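Local coordinates for protein nigerythrin (Desulfovibrio vulgaris subsp. vulgaris, PDB 1YUZ) that shows NADH peroxidase activity in vitro and carries, in each subunit of a homodimer, a hemerythrin-like diiron centre and a rubredoxin-like iron centre, at residues B[16-26]-B[117-127]; B[65-76]-B[145-156]. One frame throughout, in Å; residues are numbered along the deposited sequence.

Interaction 1. Residues B[16-26]-B[117-127]; sequences FNMVADSKTAV and YETSDMYPAFI. With FE (Fe (III) ion), chain F.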
loop_
_atom_site.group_PDB
_atom_site.type_symbol
_atom_site.label_atom_id
_atom_site.label_comp_id
_atom_site.label_asym_id
_atom_site.label_seq_id
_atom_site.Cartn_x
_atom_site.Cartn_y
_atom_site.Cartn_z
ATOM N N PHE B 16 -2.887 2.076 15.367
ATOM C CA PHE B 16 -4.327 1.893 15.491
ATOM C C PHE B 16 -5.134 3.176 15.373
ATOM O O PHE B 16 -6.338 3.182 15.620
ATOM C CB PHE B 16 -4.662 1.204 16.816
ATOM C CG PHE B 16 -4.490 -0.286 16.779
ATOM C CD1 PHE B 16 -3.229 -0.853 16.627
ATOM C CD2 PHE B 16 -5.594 -1.125 16.881
ATOM C CE1 PHE B 16 -3.071 -2.236 16.575
ATOM C CE2 PHE B 16 -5.450 -2.511 16.831
ATOM C CZ PHE B 16 -4.185 -3.066 16.678
ATOM N N ASN B 17 -4.483 4.263 14.988
ATOM C CA ASN B 17 -5.198 5.521 14.858
ATOM C C ASN B 17 -6.099 5.545 13.632
ATOM O O ASN B 17 -5.824 4.894 12.621
ATOM C CB ASN B 17 -4.214 6.689 14.812
ATOM C CG ASN B 17 -3.476 6.867 16.119
ATOM O OD1 ASN B 17 -4.096 7.023 17.171
ATOM N ND2 ASN B 17 -2.153 6.837 16.065
ATOM N N MET B 18 -7.196 6.285 13.747
ATOM C CA MET B 18 -8.151 6.433 12.658
ATOM C C MET B 18 -7.846 7.750 11.957
ATOM O O MET B 18 -7.575 8.755 12.614
ATOM C CB MET B 18 -9.581 6.469 13.207
ATOM C CG MET B 18 -10.646 6.841 12.186
ATOM S SD MET B 18 -12.211 7.352 12.942
ATOM C CE MET B 18 -11.887 9.094 13.212
ATOM N N VAL B 19 -7.872 7.746 10.629
ATOM C CA VAL B 19 -7.617 8.969 9.882
ATOM C C VAL B 19 -8.633 10.012 10.351
ATOM O O VAL B 19 -9.823 9.714 10.481
ATOM C CB VAL B 19 -7.757 8.738 8.357
ATOM C CG1 VAL B 19 -6.706 7.746 7.891
ATOM C CG2 VAL B 19 -9.149 8.227 8.019
ATOM N N ALA B 20 -8.159 11.224 10.621
ATOM C CA ALA B 20 -9.025 12.295 11.105
ATOM C C ALA B 20 -10.249 12.511 10.222
ATOM O O ALA B 20 -11.367 12.646 10.722
ATOM C CB ALA B 20 -8.236 13.588 11.226
ATOM N N ASP B 21 -10.037 12.551 8.911
ATOM C CA ASP B 21 -11.138 12.746 7.975
ATOM C C ASP B 21 -11.695 11.382 7.579
ATOM O O ASP B 21 -11.538 10.937 6.441
ATOM C CB ASP B 21 -10.652 13.499 6.734
ATOM C CG ASP B 21 -11.796 13.987 5.865
ATOM O OD1 ASP B 21 -12.603 13.150 5.412
ATOM O OD2 ASP B 21 -11.885 15.213 5.636
ATOM N N SER B 22 -12.342 10.725 8.534
ATOM C CA SER B 22 -12.922 9.405 8.320
ATOM C C SER B 22 -14.176 9.394 7.459
ATOM O O SER B 22 -15.020 10.281 7.554
ATOM C CB SER B 22 -13.234 8.755 9.667
ATOM O OG SER B 22 -13.936 7.541 9.489
ATOM N N LYS B 23 -14.292 8.364 6.627
ATOM C CA LYS B 23 -15.436 8.205 5.737
ATOM C C LYS B 23 -16.296 7.053 6.252
ATOM O O LYS B 23 -17.035 6.423 5.493
ATOM C CB LYS B 23 -14.950 7.883 4.322
ATOM C CG LYS B 23 -13.917 8.857 3.778
ATOM C CD LYS B 23 -13.340 8.370 2.458
ATOM C CE LYS B 23 -12.277 9.323 1.929
ATOM N NZ LYS B 23 -11.682 8.831 0.654
ATOM N N THR B 24 -16.205 6.789 7.551
ATOM C CA THR B 24 -16.950 5.691 8.153
ATOM C C THR B 24 -18.070 6.114 9.097
ATOM O O THR B 24 -17.859 6.891 10.031
ATOM C CB THR B 24 -15.999 4.753 8.935
ATOM O OG1 THR B 24 -14.957 4.289 8.066
ATOM C CG2 THR B 24 -16.759 3.554 9.482
ATOM N N ALA B 25 -19.264 5.586 8.848
ATOM C CA ALA B 25 -20.412 5.865 9.697
ATOM C C ALA B 25 -20.263 4.945 10.898
ATOM O O ALA B 25 -20.117 3.733 10.742
ATOM C CB ALA B 25 -21.695 5.551 8.965
ATOM N N VAL B 26 -20.288 5.524 12.092
ATOM C CA VAL B 26 -20.138 4.744 13.310
ATOM C C VAL B 26 -21.409 4.721 14.145
ATOM O O VAL B 26 -21.911 5.765 14.560
ATOM C CB VAL B 26 -18.991 5.293 14.182
ATOM C CG1 VAL B 26 -18.867 4.474 15.458
ATOM C CG2 VAL B 26 -17.686 5.256 13.403
ATOM N N TYR B 117 -8.183 1.547 3.526
ATOM C CA TYR B 117 -9.359 2.158 4.127
ATOM C C TYR B 117 -9.782 1.357 5.354
ATOM O O TYR B 117 -10.087 1.921 6.403
ATOM C CB TYR B 117 -10.517 2.215 3.122
ATOM C CG TYR B 117 -11.864 2.398 3.784
ATOM C CD1 TYR B 117 -12.740 1.324 3.936
ATOM C CD2 TYR B 117 -12.228 3.629 4.333
ATOM C CE1 TYR B 117 -13.939 1.466 4.626
ATOM C CE2 TYR B 117 -13.425 3.780 5.026
ATOM C CZ TYR B 117 -14.274 2.694 5.172
ATOM O OH TYR B 117 -15.448 2.826 5.884
ATOM N N GLU B 118 -9.788 0.035 5.230
ATOM C CA GLU B 118 -10.197 -0.799 6.351
ATOM C C GLU B 118 -9.240 -0.755 7.537
ATOM O O GLU B 118 -9.678 -0.697 8.687
ATOM C CB GLU B 118 -10.393 -2.247 5.885
ATOM C CG GLU B 118 -11.469 -2.380 4.813
ATOM C CD GLU B 118 -11.753 -3.818 4.415
ATOM O OE1 GLU B 118 -11.707 -4.708 5.288
ATOM O OE2 GLU B 118 -12.030 -4.060 3.222
ATOM N N THR B 119 -7.941 -0.750 7.267
ATOM C CA THR B 119 -6.961 -0.752 8.341
ATOM C C THR B 119 -6.718 0.596 9.010
ATOM O O THR B 119 -6.355 0.639 10.184
ATOM C CB THR B 119 -5.599 -1.304 7.842
ATOM O OG1 THR B 119 -4.858 -1.816 8.953
ATOM C CG2 THR B 119 -4.772 -0.207 7.181
ATOM N N SER B 120 -6.935 1.690 8.286
ATOM C CA SER B 120 -6.667 3.018 8.831
ATOM C C SER B 120 -7.890 3.879 9.085
ATOM O O SER B 120 -7.781 4.953 9.675
ATOM C CB SER B 120 -5.743 3.784 7.883
ATOM O OG SER B 120 -6.431 4.132 6.692
ATOM N N ASP B 121 -9.049 3.418 8.638
ATOM C CA ASP B 121 -10.266 4.192 8.797
ATOM C C ASP B 121 -11.382 3.388 9.451
ATOM O O ASP B 121 -11.703 3.602 10.617
ATOM C CB ASP B 121 -10.718 4.702 7.423
ATOM C CG ASP B 121 -11.868 5.682 7.504
ATOM O OD1 ASP B 121 -12.711 5.543 8.412
ATOM O OD2 ASP B 121 -11.938 6.580 6.638
ATOM N N MET B 122 -11.945 2.439 8.712
ATOM C CA MET B 122 -13.058 1.657 9.230
ATOM C C MET B 122 -12.808 0.881 10.511
ATOM O O MET B 122 -13.480 1.115 11.515
ATOM C CB MET B 122 -13.581 0.693 8.168
ATOM C CG MET B 122 -14.883 0.035 8.585
ATOM S SD MET B 122 -15.411 -1.258 7.481
ATOM C CE MET B 122 -14.399 -2.610 8.063
ATOM N N TYR B 123 -11.866 -0.053 10.497
ATOM C CA TYR B 123 -11.641 -0.818 11.710
ATOM C C TYR B 123 -11.176 0.045 12.879
ATOM O O TYR B 123 -11.646 -0.147 14.000
ATOM C CB TYR B 123 -10.719 -2.012 11.432
ATOM C CG TYR B 123 -11.476 -3.166 10.792
ATOM C CD1 TYR B 123 -11.060 -3.718 9.579
ATOM C CD2 TYR B 123 -12.625 -3.693 11.394
ATOM C CE1 TYR B 123 -11.764 -4.762 8.981
ATOM C CE2 TYR B 123 -13.334 -4.738 10.805
ATOM C CZ TYR B 123 -12.898 -5.269 9.600
ATOM O OH TYR B 123 -13.597 -6.308 9.023
ATOM N N PRO B 124 -10.268 1.013 12.649
ATOM C CA PRO B 124 -9.870 1.829 13.803
ATOM C C PRO B 124 -11.087 2.559 14.399
ATOM O O PRO B 124 -11.195 2.707 15.616
ATOM C CB PRO B 124 -8.850 2.790 13.206
ATOM C CG PRO B 124 -8.164 1.931 12.195
ATOM C CD PRO B 124 -9.332 1.212 11.525
ATOM N N ALA B 125 -12.008 2.998 13.541
ATOM C CA ALA B 125 -13.209 3.697 14.003
ATOM C C ALA B 125 -14.078 2.760 14.834
ATOM O O ALA B 125 -14.595 3.143 15.890
ATOM C CB ALA B 125 -14.007 4.219 12.813
ATOM N N PHE B 126 -14.243 1.534 14.353
ATOM C CA PHE B 126 -15.054 0.545 15.051
ATOM C C PHE B 126 -14.381 0.083 16.338
ATOM O O PHE B 126 -15.051 -0.178 17.337
ATOM C CB PHE B 126 -15.310 -0.657 14.142
ATOM C CG PHE B 126 -16.226 -0.367 12.985
ATOM C CD1 PHE B 126 -16.432 -1.328 12.003
ATOM C CD2 PHE B 126 -16.900 0.850 12.885
ATOM C CE1 PHE B 126 -17.295 -1.091 10.939
ATOM C CE2 PHE B 126 -17.768 1.097 11.822
ATOM C CZ PHE B 126 -17.965 0.126 10.850
ATOM N N ILE B 127 -13.058 -0.028 16.316
ATOM C CA ILE B 127 -12.320 -0.434 17.504
ATOM C C ILE B 127 -12.509 0.619 18.589
ATOM O O ILE B 127 -12.788 0.292 19.740
ATOM C CB ILE B 127 -10.814 -0.588 17.200
ATOM C CG1 ILE B 127 -10.596 -1.793 16.278
ATOM C CG2 ILE B 127 -10.027 -0.743 18.497
ATOM C CD1 ILE B 127 -9.198 -1.888 15.719
HETATM FE FE FE F . -11.440 -6.751 4.974
HETATM O O HOH W 1 -8.593 2.344 16.830
HETATM O O HOH W 2 -10.205 -6.403 3.488
#
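Asp121 meets Ser22, Lys23 and Thr24 with a single carboxylate, fastening the loop 16-26 to the helix segment 117-127. Followed outward, CB of Asp121 rests against CG2 of Val19 at 3.9 Å. CG stands anti to the backbone N (chi1 -172°), which swings the carboxylate off the helix and into the bend of the loop. There OD1 takes two hydroxyls from opposite faces of its plane: Ser22 OG, 2.6 Å from Asp121 OD1 on the syn side but tilted out of the plane, and Thr24 OG1, equally close but well above it. Asp121 OD2 offers its syn lone pair to the backbone N of Lys23, 3.0 Å away and nearly straight at 170°. Three bonds thus fix the rotation of the carboxylate, and a short acidic side chain suits a turn rich in donors. Ser22 OG also accepts from Thr24 N, an ST turn that holds the bend, while Thr24 OG1 accepts from Tyr117 OH at 2.7 Å and donates to the carboxylate.

The helix widens into a pi-type turn at 118-122. Pro124 has no N-H to give, so Ser120 O lacks its usual partner one turn on and takes Val19 N instead, at 3.0 Å. Met18 SD lies 3.6 Å from CB of Ala125, a side chain small enough to let the loop come close, and Thr24 CG2 packs on Phe126 CE2.

The loop precedes helix 29-56 and covers part of one side of helix 104-132, whose Tyr123 and Phe126 pack inward on helices 29-56 and 136-161; Val19 also touches Leu106 of the second subunit.

Interaction 2. Residues B[65-76]-B[145-156]; sequences LFEATAAAELIH and AKLAESVHAERY. With FE2 (Fe (II) ion), chain G; FE (Fe (III) ion), chain F.
The diiron centre of the four-helix bundle is built partly on helix segments 65-76 and 145-156, antiparallel (169°) with axes 10.7 Å apart. Glu73 and Glu149 bridge the two irons: Glu73 OE2 and Glu149 OE1 bind the iron(II), Glu73 OE1 and Glu149 OE2 the iron(III). Both chains bend at chi2 (-49° in Glu73), which curls each carboxylate back to the metals, and glutamate has the length to span the gap. His152 ND1 binds the iron(II) at 2.2 Å, and water 2 lies between the metals as a third bridge; Glu115 also binds the iron(II), and Glu40 and Glu118 the iron(III).

The His152 ring is a knob among Thr69, Ala72, Glu73 and His76. Thr69 CG2 lies over one face, 3.7 Å from the His152 ring centroid, and Ala148 O over the other; the bond of ND1 to iron and the hydrogen bond of NE2 to Gly178 O fix the ring's rotation. His76 fits reciprocally among Ala145, Ala148, Glu149 and His152, with Ala145 CA 3.8 Å from its ring centroid, and its ND1 is hydrogen-bonded to the iron(III) ligand Glu40, making it a second-shell residue in this state. The alanines make room for both imidazoles.

Beyond the metals the contact turns largely aromatic and aliphatic, with one water inside it. Tyr156 meets Phe66 obliquely, CE2 to CE2 at 3.4 Å, and packs against Leu65 CD2. Water 3 links Thr69 OG1 to His152 O. Glu149 and His152, three residues apart, form the Glu-X-X-His motif of ferritin-like diiron proteins; with Glu73 they make the doubly carboxylate-bridged site of the rubrerythrin family.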
loop_
_atom_site.group_PDB
_atom_site.type_symbol
_atom_site.label_atom_id
_atom_site.label_comp_id
_atom_site.label_asym_id
_atom_site.label_seq_id
_atom_site.Cartn_x
_atom_site.Cartn_y
_atom_site.Cartn_z
ATOM N N LEU B 65 -3.067 -15.014 -4.639
ATOM C CA LEU B 65 -3.054 -14.016 -3.578
ATOM C C LEU B 65 -4.478 -13.502 -3.352
ATOM O O LEU B 65 -4.912 -13.349 -2.213
ATOM C CB LEU B 65 -2.123 -12.854 -3.934
ATOM C CG LEU B 65 -2.130 -11.697 -2.925
ATOM C CD1 LEU B 65 -1.797 -12.203 -1.522
ATOM C CD2 LEU B 65 -1.135 -10.636 -3.365
ATOM N N PHE B 66 -5.209 -13.237 -4.430
ATOM C CA PHE B 66 -6.584 -12.764 -4.293
ATOM C C PHE B 66 -7.446 -13.833 -3.628
ATOM O O PHE B 66 -8.318 -13.520 -2.821
ATOM C CB PHE B 66 -7.173 -12.400 -5.661
ATOM C CG PHE B 66 -6.763 -11.039 -6.164
ATOM C CD1 PHE B 66 -6.240 -10.886 -7.444
ATOM C CD2 PHE B 66 -6.933 -9.907 -5.371
ATOM C CE1 PHE B 66 -5.893 -9.624 -7.926
ATOM C CE2 PHE B 66 -6.589 -8.642 -5.850
ATOM C CZ PHE B 66 -6.070 -8.506 -7.127
ATOM N N GLU B 67 -7.197 -15.096 -3.960
ATOM C CA GLU B 67 -7.964 -16.188 -3.374
ATOM C C GLU B 67 -7.652 -16.321 -1.888
ATOM O O GLU B 67 -8.552 -16.534 -1.076
ATOM C CB GLU B 67 -7.663 -17.487 -4.124
ATOM C CG GLU B 67 -8.149 -17.426 -5.561
ATOM C CD GLU B 67 -7.593 -18.525 -6.447
ATOM O OE1 GLU B 67 -6.620 -19.198 -6.050
ATOM O OE2 GLU B 67 -8.129 -18.698 -7.562
ATOM N N ALA B 68 -6.381 -16.175 -1.530
ATOM C CA ALA B 68 -5.981 -16.262 -0.135
ATOM C C ALA B 68 -6.591 -15.100 0.642
ATOM O O ALA B 68 -7.081 -15.277 1.754
ATOM C CB ALA B 68 -4.461 -16.227 -0.020
ATOM N N THR B 69 -6.579 -13.911 0.049
ATOM C CA THR B 69 -7.125 -12.746 0.734
ATOM C C THR B 69 -8.646 -12.835 0.861
ATOM O O THR B 69 -9.214 -12.414 1.867
ATOM C CB THR B 69 -6.707 -11.440 0.036
ATOM O OG1 THR B 69 -5.290 -11.466 -0.196
ATOM C CG2 THR B 69 -7.012 -10.250 0.932
ATOM N N ALA B 70 -9.310 -13.392 -0.146
ATOM C CA ALA B 70 -10.755 -13.556 -0.065
ATOM C C ALA B 70 -11.026 -14.481 1.120
ATOM O O ALA B 70 -11.919 -14.231 1.929
ATOM C CB ALA B 70 -11.293 -14.175 -1.345
ATOM N N ALA B 71 -10.237 -15.547 1.230
ATOM C CA ALA B 71 -10.405 -16.494 2.323
ATOM C C ALA B 71 -10.185 -15.790 3.660
ATOM O O ALA B 71 -10.866 -16.084 4.645
ATOM C CB ALA B 71 -9.435 -17.654 2.159
ATOM N N ALA B 72 -9.241 -14.855 3.691
ATOM C CA ALA B 72 -8.965 -14.100 4.908
ATOM C C ALA B 72 -10.188 -13.278 5.299
ATOM O O ALA B 72 -10.543 -13.203 6.473
ATOM C CB ALA B 72 -7.767 -13.182 4.697
ATOM N N GLU B 73 -10.840 -12.666 4.316
ATOM C CA GLU B 73 -12.013 -11.863 4.616
ATOM C C GLU B 73 -13.137 -12.748 5.155
ATOM O O GLU B 73 -13.931 -12.315 5.991
ATOM C CB GLU B 73 -12.490 -11.101 3.375
ATOM C CG GLU B 73 -11.427 -10.260 2.662
ATOM C CD GLU B 73 -10.617 -9.360 3.582
ATOM O OE1 GLU B 73 -11.146 -8.885 4.613
ATOM O OE2 GLU B 73 -9.439 -9.102 3.255
ATOM N N LEU B 74 -13.196 -13.992 4.686
ATOM C CA LEU B 74 -14.223 -14.918 5.148
ATOM C C LEU B 74 -13.982 -15.249 6.622
ATOM O O LEU B 74 -14.926 -15.468 7.380
ATOM C CB LEU B 74 -14.209 -16.191 4.301
ATOM C CG LEU B 74 -15.397 -17.132 4.510
ATOM C CD1 LEU B 74 -16.704 -16.378 4.267
ATOM C CD2 LEU B 74 -15.275 -18.317 3.568
ATOM N N ILE B 75 -12.714 -15.287 7.020
ATOM C CA ILE B 75 -12.353 -15.549 8.407
ATOM C C ILE B 75 -12.829 -14.355 9.234
ATOM O O ILE B 75 -13.365 -14.525 10.324
ATOM C CB ILE B 75 -10.821 -15.738 8.562
ATOM C CG1 ILE B 75 -10.414 -17.080 7.949
ATOM C CG2 ILE B 75 -10.419 -15.669 10.039
ATOM C CD1 ILE B 75 -8.927 -17.324 7.926
ATOM N N HIS B 76 -12.643 -13.146 8.708
ATOM C CA HIS B 76 -13.084 -11.943 9.405
ATOM C C HIS B 76 -14.595 -11.988 9.596
ATOM O O HIS B 76 -15.102 -11.702 10.679
ATOM C CB HIS B 76 -12.692 -10.699 8.608
ATOM C CG HIS B 76 -11.212 -10.486 8.525
ATOM N ND1 HIS B 76 -10.636 -9.575 7.667
ATOM C CD2 HIS B 76 -10.191 -11.076 9.188
ATOM C CE1 HIS B 76 -9.323 -9.616 7.803
ATOM N NE2 HIS B 76 -9.027 -10.519 8.720
ATOM N N ALA B 145 -8.910 -8.272 12.650
ATOM C CA ALA B 145 -9.199 -7.957 11.254
ATOM C C ALA B 145 -8.331 -6.790 10.787
ATOM O O ALA B 145 -7.689 -6.869 9.739
ATOM C CB ALA B 145 -10.684 -7.612 11.082
ATOM N N LYS B 146 -8.308 -5.719 11.577
ATOM C CA LYS B 146 -7.538 -4.519 11.265
ATOM C C LYS B 146 -6.074 -4.823 10.966
ATOM O O LYS B 146 -5.510 -4.308 9.996
ATOM C CB LYS B 146 -7.652 -3.526 12.431
ATOM C CG LYS B 146 -6.829 -2.244 12.310
ATOM C CD LYS B 146 -5.433 -2.407 12.896
ATOM C CE LYS B 146 -4.680 -1.084 12.955
ATOM N NZ LYS B 146 -4.237 -0.611 11.613
ATOM N N LEU B 147 -5.462 -5.660 11.794
ATOM C CA LEU B 147 -4.059 -6.016 11.623
ATOM C C LEU B 147 -3.806 -6.769 10.326
ATOM O O LEU B 147 -2.789 -6.557 9.665
ATOM C CB LEU B 147 -3.586 -6.857 12.805
ATOM C CG LEU B 147 -3.487 -6.082 14.122
ATOM C CD1 LEU B 147 -3.333 -7.057 15.274
ATOM C CD2 LEU B 147 -2.323 -5.110 14.068
ATOM N N ALA B 148 -4.726 -7.652 9.960
ATOM C CA ALA B 148 -4.560 -8.412 8.734
ATOM C C ALA B 148 -4.719 -7.521 7.509
ATOM O O ALA B 148 -4.039 -7.719 6.507
ATOM C CB ALA B 148 -5.568 -9.552 8.686
ATOM N N GLU B 149 -5.597 -6.523 7.586
ATOM C CA GLU B 149 -5.832 -5.659 6.432
ATOM C C GLU B 149 -4.591 -4.901 5.982
ATOM O O GLU B 149 -4.359 -4.750 4.786
ATOM C CB GLU B 149 -6.963 -4.665 6.717
ATOM C CG GLU B 149 -8.218 -5.282 7.339
ATOM C CD GLU B 149 -8.914 -6.312 6.463
ATOM O OE1 GLU B 149 -8.234 -7.076 5.744
ATOM O OE2 GLU B 149 -10.160 -6.375 6.518
ATOM N N SER B 150 -3.786 -4.416 6.921
ATOM C CA SER B 150 -2.597 -3.695 6.502
ATOM C C SER B 150 -1.586 -4.663 5.881
ATOM O O SER B 150 -0.795 -4.273 5.029
ATOM C CB SER B 150 -1.993 -2.913 7.672
ATOM O OG SER B 150 -1.731 -3.741 8.784
ATOM N N VAL B 151 -1.617 -5.924 6.304
ATOM C CA VAL B 151 -0.729 -6.927 5.721
ATOM C C VAL B 151 -1.218 -7.180 4.294
ATOM O O VAL B 151 -0.422 -7.292 3.365
ATOM C CB VAL B 151 -0.752 -8.242 6.535
ATOM C CG1 VAL B 151 -0.124 -9.376 5.733
ATOM C CG2 VAL B 151 0.010 -8.053 7.837
ATOM N N HIS B 152 -2.532 -7.252 4.116
ATOM C CA HIS B 152 -3.100 -7.464 2.788
ATOM C C HIS B 152 -2.705 -6.318 1.864
ATOM O O HIS B 152 -2.389 -6.528 0.692
ATOM C CB HIS B 152 -4.625 -7.528 2.866
ATOM C CG HIS B 152 -5.140 -8.686 3.661
ATOM N ND1 HIS B 152 -6.454 -8.781 4.063
ATOM C CD2 HIS B 152 -4.523 -9.801 4.118
ATOM C CE1 HIS B 152 -6.625 -9.905 4.735
ATOM N NE2 HIS B 152 -5.468 -10.542 4.783
ATOM N N ALA B 153 -2.736 -5.097 2.389
ATOM C CA ALA B 153 -2.372 -3.933 1.593
ATOM C C ALA B 153 -0.932 -4.070 1.112
ATOM O O ALA B 153 -0.640 -3.843 -0.062
ATOM C CB ALA B 153 -2.536 -2.658 2.415
ATOM N N GLU B 154 -0.030 -4.450 2.013
ATOM C CA GLU B 154 1.367 -4.602 1.631
ATOM C C GLU B 154 1.543 -5.712 0.600
ATOM O O GLU B 154 2.301 -5.556 -0.355
ATOM C CB GLU B 154 2.235 -4.896 2.855
ATOM C CG GLU B 154 3.705 -5.037 2.501
ATOM C CD GLU B 154 4.591 -5.338 3.690
ATOM O OE1 GLU B 154 5.786 -5.627 3.471
ATOM O OE2 GLU B 154 4.105 -5.282 4.840
ATOM N N ARG B 155 0.843 -6.826 0.786
ATOM C CA ARG B 155 0.943 -7.941 -0.150
ATOM C C ARG B 155 0.484 -7.513 -1.541
ATOM O O ARG B 155 1.094 -7.881 -2.539
ATOM C CB ARG B 155 0.102 -9.122 0.344
ATOM C CG ARG B 155 0.678 -9.830 1.573
ATOM C CD ARG B 155 1.495 -11.063 1.191
ATOM N NE ARG B 155 2.574 -10.778 0.250
ATOM C CZ ARG B 155 3.690 -10.123 0.555
ATOM N NH1 ARG B 155 3.883 -9.677 1.787
ATOM N NH2 ARG B 155 4.619 -9.924 -0.376
ATOM N N TYR B 156 -0.586 -6.730 -1.609
ATOM C CA TYR B 156 -1.088 -6.269 -2.897
ATOM C C TYR B 156 -0.099 -5.324 -3.570
ATOM O O TYR B 156 0.111 -5.401 -4.777
ATOM C CB TYR B 156 -2.440 -5.576 -2.720
ATOM C CG TYR B 156 -3.606 -6.523 -2.508
ATOM C CD1 TYR B 156 -4.718 -6.127 -1.765
ATOM C CD2 TYR B 156 -3.630 -7.785 -3.104
ATOM C CE1 TYR B 156 -5.825 -6.957 -1.628
ATOM C CE2 TYR B 156 -4.733 -8.624 -2.975
ATOM C CZ TYR B 156 -5.826 -8.204 -2.239
ATOM O OH TYR B 156 -6.930 -9.024 -2.132
HETATM FE FE FE2 G . -8.277 -7.544 3.794
HETATM FE FE FE F . -11.440 -6.751 4.974
HETATM O O HOH W 3 -3.315 -9.516 0.341
HETATM O O HOH W 2 -10.205 -6.403 3.488
#

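Interaction 2 is buried close to the centre of the chain, whereas interaction 1 lies toward the outside, where a loop covers helix 104-132; their centres are about 17 Å apart. The chemistry follows the place. In interaction 1 a carboxylate gathers hydroxyl and backbone donors, while in interaction 2 carboxylates and an imidazole are spent on metal. The two nevertheless meet at the iron(III), since Glu118 of segment 117-127 binds it beside Glu73 and Glu149. Thr119 also reaches Lys146 O, with a probable hydrogen bond at 2.8 Å from its OG1, so helices 104-132 and 136-161 are joined both at the metal and next to it. Both contacts also touch the second subunit.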